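Local coordinates for methyl-coenzyme M reductase I beta subunit (Methanosarcina barkeri, PDB 1E6Y), which forms part of the enzyme complex that makes methane from methyl-coenzyme M and coenzyme B in the final step of methanogenesis, at residues D19-I31 and E230-L242. Sequence-based numbering, arbitrary orientation.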
loop_
_atom_site.group_PDB
_atom_site.type_symbol
_atom_site.label_atom_id
_atom_site.label_comp_id
_atom_site.label_asym_id
_atom_site.label_seq_id
_atom_site.Cartn_x
_atom_site.Cartn_y
_atom_site.Cartn_z
ATOM N N ASP E 19 27.482 -8.010 -33.808
ATOM C CA ASP E 19 27.866 -8.517 -32.498
ATOM C C ASP E 19 26.699 -8.290 -31.543
ATOM O O ASP E 19 26.173 -7.182 -31.458
ATOM C CB ASP E 19 29.105 -7.773 -31.995
ATOM C CG ASP E 19 29.777 -8.473 -30.829
ATOM O OD1 ASP E 19 29.142 -8.617 -29.767
ATOM O OD2 ASP E 19 30.957 -8.850 -30.965
ATOM N N ILE E 20 26.310 -9.331 -30.812
ATOM C CA ILE E 20 25.153 -9.229 -29.926
ATOM C C ILE E 20 25.365 -8.222 -28.794
ATOM O O ILE E 20 24.404 -7.651 -28.280
ATOM C CB ILE E 20 24.756 -10.606 -29.331
ATOM C CG1 ILE E 20 25.869 -11.150 -28.438
ATOM C CG2 ILE E 20 24.436 -11.585 -30.452
ATOM C CD1 ILE E 20 25.449 -12.346 -27.619
ATOM N N MET E 21 26.626 -7.939 -28.474
ATOM C CA MET E 21 26.955 -6.929 -27.468
ATOM C C MET E 21 26.546 -5.525 -27.908
ATOM O O MET E 21 26.252 -4.669 -27.073
ATOM C CB MET E 21 28.453 -6.947 -27.164
ATOM C CG MET E 21 28.915 -8.183 -26.422
ATOM S SD MET E 21 28.185 -8.299 -24.778
ATOM C CE MET E 21 28.064 -10.076 -24.600
ATOM N N SER E 22 26.533 -5.294 -29.218
ATOM C CA SER E 22 26.137 -4.001 -29.762
ATOM C C SER E 22 24.627 -3.810 -29.677
ATOM O O SER E 22 24.122 -2.715 -29.910
ATOM C CB SER E 22 26.592 -3.876 -31.219
ATOM O OG SER E 22 25.811 -4.699 -32.064
ATOM N N LEU E 23 23.915 -4.891 -29.366
ATOM C CA LEU E 23 22.462 -4.866 -29.226
ATOM C C LEU E 23 22.014 -4.572 -27.794
ATOM O O LEU E 23 20.819 -4.427 -27.534
ATOM C CB LEU E 23 21.867 -6.205 -29.682
ATOM C CG LEU E 23 22.144 -6.618 -31.132
ATOM C CD1 LEU E 23 21.545 -7.991 -31.401
ATOM C CD2 LEU E 23 21.568 -5.581 -32.087
ATOM N N ALA E 24 22.967 -4.517 -26.866
ATOM C CA ALA E 24 22.664 -4.222 -25.468
ATOM C C ALA E 24 22.016 -2.848 -25.341
ATOM O O ALA E 24 22.472 -1.882 -25.956
ATOM C CB ALA E 24 23.931 -4.275 -24.635
ATOM N N PRO E 25 20.942 -2.740 -24.538
ATOM C CA PRO E 25 20.340 -1.441 -24.216
ATOM C C PRO E 25 21.367 -0.416 -23.733
ATOM O O PRO E 25 21.255 0.776 -24.024
ATOM C CB PRO E 25 19.326 -1.788 -23.128
ATOM C CG PRO E 25 18.909 -3.183 -23.474
ATOM C CD PRO E 25 20.184 -3.850 -23.930
ATOM N N THR E 26 22.421 -0.915 -23.095
ATOM C CA THR E 26 23.468 -0.076 -22.525
ATOM C C THR E 26 24.493 0.407 -23.562
ATOM O O THR E 26 25.331 1.258 -23.258
ATOM C CB THR E 26 24.208 -0.827 -21.403
ATOM O OG1 THR E 26 24.552 -2.142 -21.860
ATOM C CG2 THR E 26 23.326 -0.940 -20.163
ATOM N N ARG E 27 24.422 -0.130 -24.780
ATOM C CA ARG E 27 25.357 0.246 -25.842
ATOM C C ARG E 27 24.663 0.717 -27.107
ATOM O O ARG E 27 25.248 1.474 -27.895
ATOM C CB ARG E 27 26.255 -0.951 -26.225
ATOM C CG ARG E 27 27.134 -1.415 -25.088
ATOM C CD ARG E 27 28.147 -2.497 -25.505
ATOM N NE ARG E 27 28.697 -3.082 -24.284
ATOM C CZ ARG E 27 28.177 -4.181 -23.694
ATOM N NH1 ARG E 27 28.711 -4.604 -22.567
ATOM N NH2 ARG E 27 27.150 -4.751 -24.301
ATOM N N ASN E 28 23.460 0.211 -27.362
ATOM C CA ASN E 28 22.795 0.447 -28.642
ATOM C C ASN E 28 22.096 1.802 -28.689
ATOM O O ASN E 28 21.151 2.052 -27.941
ATOM C CB ASN E 28 21.786 -0.671 -28.933
ATOM C CG ASN E 28 21.284 -0.646 -30.365
ATOM O OD1 ASN E 28 20.323 0.052 -30.688
ATOM N ND2 ASN E 28 21.945 -1.400 -31.236
ATOM N N ALA E 29 22.528 2.647 -29.621
ATOM C CA ALA E 29 21.994 3.999 -29.757
ATOM C C ALA E 29 20.516 4.019 -30.144
ATOM O O ALA E 29 19.754 4.836 -29.631
ATOM C CB ALA E 29 22.818 4.788 -30.775
ATOM N N ALA E 30 20.109 3.106 -31.025
ATOM C CA ALA E 30 18.713 3.020 -31.461
ATOM C C ALA E 30 17.775 2.640 -30.315
ATOM O O ALA E 30 16.720 3.252 -30.139
ATOM C CB ALA E 30 18.575 2.020 -32.606
ATOM N N ILE E 31 18.170 1.643 -29.529
ATOM C CA ILE E 31 17.391 1.239 -28.362
ATOM C C ILE E 31 17.319 2.359 -27.324
ATOM O O ILE E 31 16.248 2.646 -26.789
ATOM C CB ILE E 31 17.976 -0.039 -27.717
ATOM C CG1 ILE E 31 17.797 -1.224 -28.671
ATOM C CG2 ILE E 31 17.288 -0.324 -26.378
ATOM C CD1 ILE E 31 18.365 -2.522 -28.158
ATOM N N GLU E 230 24.780 -11.339 -19.316
ATOM C CA GLU E 230 24.636 -10.406 -20.427
ATOM C C GLU E 230 24.573 -11.139 -21.762
ATOM O O GLU E 230 23.638 -10.922 -22.534
ATOM C CB GLU E 230 25.761 -9.367 -20.461
ATOM C CG GLU E 230 25.587 -8.387 -21.624
ATOM C CD GLU E 230 26.519 -7.194 -21.587
ATOM O OE1 GLU E 230 27.706 -7.356 -21.241
ATOM O OE2 GLU E 230 26.072 -6.096 -21.981
ATOM N N ARG E 231 25.544 -12.015 -22.035
ATOM C CA ARG E 231 25.466 -12.835 -23.253
ATOM C C ARG E 231 24.145 -13.603 -23.297
ATOM O O ARG E 231 23.472 -13.674 -24.312
ATOM C CB ARG E 231 26.643 -13.817 -23.306
ATOM C CG ARG E 231 26.559 -14.828 -24.455
ATOM C CD ARG E 231 27.713 -15.844 -24.418
ATOM N NE ARG E 231 27.656 -16.606 -25.674
ATOM C CZ ARG E 231 27.266 -17.868 -25.829
ATOM N NH1 ARG E 231 27.242 -18.378 -27.061
ATOM N NH2 ARG E 231 26.906 -18.635 -24.805
ATOM N N HIS E 232 23.761 -14.156 -22.149
ATOM C CA HIS E 232 22.526 -14.934 -22.031
ATOM C C HIS E 232 21.293 -14.159 -22.506
ATOM O O HIS E 232 20.525 -14.651 -23.339
ATOM C CB HIS E 232 22.331 -15.376 -20.579
ATOM C CG HIS E 232 21.226 -16.368 -20.394
ATOM N ND1 HIS E 232 19.927 -15.995 -20.115
ATOM C CD2 HIS E 232 21.228 -17.722 -20.429
ATOM C CE1 HIS E 232 19.179 -17.075 -19.984
ATOM N NE2 HIS E 232 19.944 -18.137 -20.170
ATOM N N GLN E 233 21.133 -12.931 -22.019
ATOM C CA GLN E 233 19.966 -12.126 -22.369
ATOM C C GLN E 233 20.029 -11.579 -23.794
ATOM O O GLN E 233 19.011 -11.498 -24.479
ATOM C CB GLN E 233 19.797 -10.977 -21.369
ATOM C CG GLN E 233 19.474 -11.443 -19.950
ATOM C CD GLN E 233 18.303 -12.408 -19.907
ATOM O OE1 GLN E 233 18.470 -13.587 -19.599
ATOM N NE2 GLN E 233 17.112 -11.917 -20.235
ATOM N N LEU E 234 21.237 -11.273 -24.257
ATOM C CA LEU E 234 21.419 -10.689 -25.582
ATOM C C LEU E 234 21.242 -11.702 -26.710
ATOM O O LEU E 234 20.790 -11.344 -27.794
ATOM C CB LEU E 234 22.791 -10.016 -25.683
ATOM C CG LEU E 234 22.929 -8.734 -24.858
ATOM C CD1 LEU E 234 24.317 -8.151 -25.036
ATOM C CD2 LEU E 234 21.871 -7.731 -25.285
ATOM N N LEU E 235 21.558 -12.968 -26.446
ATOM C CA LEU E 235 21.212 -14.039 -27.377
ATOM C C LEU E 235 19.691 -14.163 -27.501
ATOM O O LEU E 235 19.161 -14.292 -28.604
ATOM C CB LEU E 235 21.813 -15.369 -26.915
ATOM C CG LEU E 235 23.315 -15.549 -27.158
ATOM C CD1 LEU E 235 23.808 -16.772 -26.406
ATOM C CD2 LEU E 235 23.595 -15.686 -28.649
ATOM N N GLY E 236 18.995 -14.030 -26.375
ATOM C CA GLY E 236 17.542 -14.004 -26.392
ATOM C C GLY E 236 16.981 -12.825 -27.168
ATOM O O GLY E 236 16.136 -13.000 -28.049
ATOM N N LEU E 237 17.480 -11.627 -26.872
ATOM C CA LEU E 237 17.075 -10.423 -27.596
ATOM C C LEU E 237 17.318 -10.553 -29.100
ATOM O O LEU E 237 16.424 -10.281 -29.903
ATOM C CB LEU E 237 17.827 -9.200 -27.056
ATOM C CG LEU E 237 17.608 -7.870 -27.789
ATOM C CD1 LEU E 237 16.152 -7.447 -27.704
ATOM C CD2 LEU E 237 18.497 -6.807 -27.181
ATOM N N ALA E 238 18.520 -10.982 -29.476
ATOM C CA ALA E 238 18.888 -11.094 -30.885
ATOM C C ALA E 238 18.006 -12.095 -31.627
ATOM O O ALA E 238 17.431 -11.773 -32.668
ATOM C CB ALA E 238 20.353 -11.496 -31.012
ATOM N N TYR E 239 17.863 -13.290 -31.061
ATOM C CA TYR E 239 17.162 -14.375 -31.735
ATOM C C TYR E 239 15.638 -14.284 -31.634
ATOM O O TYR E 239 14.944 -14.322 -32.652
ATOM C CB TYR E 239 17.654 -15.723 -31.202
ATOM C CG TYR E 239 18.977 -16.146 -31.793
ATOM C CD1 TYR E 239 20.179 -15.820 -31.166
ATOM C CD2 TYR E 239 19.030 -16.823 -33.011
ATOM C CE1 TYR E 239 21.406 -16.155 -31.740
ATOM C CE2 TYR E 239 20.248 -17.162 -33.595
ATOM C CZ TYR E 239 21.432 -16.823 -32.956
ATOM O OH TYR E 239 22.639 -17.137 -33.545
ATOM N N GLN E 240 15.118 -14.152 -30.417
ATOM C CA GLN E 240 13.675 -14.035 -30.238
ATOM C C GLN E 240 13.156 -12.658 -30.645
ATOM O O GLN E 240 12.144 -12.551 -31.341
ATOM C CB GLN E 240 13.277 -14.321 -28.789
ATOM C CG GLN E 240 11.771 -14.426 -28.582
ATOM C CD GLN E 240 11.384 -14.482 -27.119
ATOM O OE1 GLN E 240 11.738 -13.600 -26.335
ATOM N NE2 GLN E 240 10.634 -15.513 -26.745
ATOM N N GLY E 241 13.861 -11.612 -30.227
ATOM C CA GLY E 241 13.366 -10.264 -30.434
ATOM C C GLY E 241 13.613 -9.692 -31.816
ATOM O O GLY E 241 12.748 -9.014 -32.375
ATOM N N LEU E 242 14.793 -9.956 -32.371
ATOM C CA LEU E 242 15.237 -9.252 -33.567
ATOM C C LEU E 242 15.455 -10.175 -34.765
ATOM O O LEU E 242 16.145 -9.808 -35.722
ATOM C CB LEU E 242 16.515 -8.466 -33.257
ATOM C CG LEU E 242 16.392 -7.438 -32.122
ATOM C CD1 LEU E 242 17.733 -6.749 -31.891
ATOM C CD2 LEU E 242 15.313 -6.410 -32.465
HETATM O O HOH W 1 25.786 -4.024 -20.339
#
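Leu234 and Ile20 illustrate how a short 3-10 turn can be seated on one side of a long helix. Leu234 lays its two methyls against the backbone of the turn and of the residue that follows it: CD1 lies 3.3 Å from Ile20 O, and CD2 lies 3.6 Å from Ala24 CA. In Ile20, chi1 of 64° sets CG1 between the backbone N and the carbonyl carbon, and the extended chi2 carries CD1 on to 3.9 Å from Leu235 CG, while CG2 faces Ala238 CB. Three residues on, at the end of this buried, close-fitting turn, Leu23 places CD1 3.7 Å from Ala238 CB and meets Leu242 tip to tip.

The other end is polar and only partly buried. Arg27 and Glu230 approach from opposite directions, their planes 39° apart. Arg27 NH2 reaches Glu230 OE2 at 2.9 Å from above the carboxylate plane, a salt bridge to which NH1 adds weak bonds to OE1 and OE2. Arg27 NH2 also donates to Met21 O, and a water that donates to Glu230 OE2 also pairs with Thr26 OG1. The Met21 side chain crosses that of Glu230.

Arg27 NH1 also bonds Val91 O of the second beta subunit. Away from the coenzyme sites, this structural packing joins the N-terminal link between strand 13-19 and helix 29-40 to helix 228-241 of the C-terminal part, with helix 425-429 packing on Leu23 and Leu242 and helix 204-221 on Pro25 and Glu230.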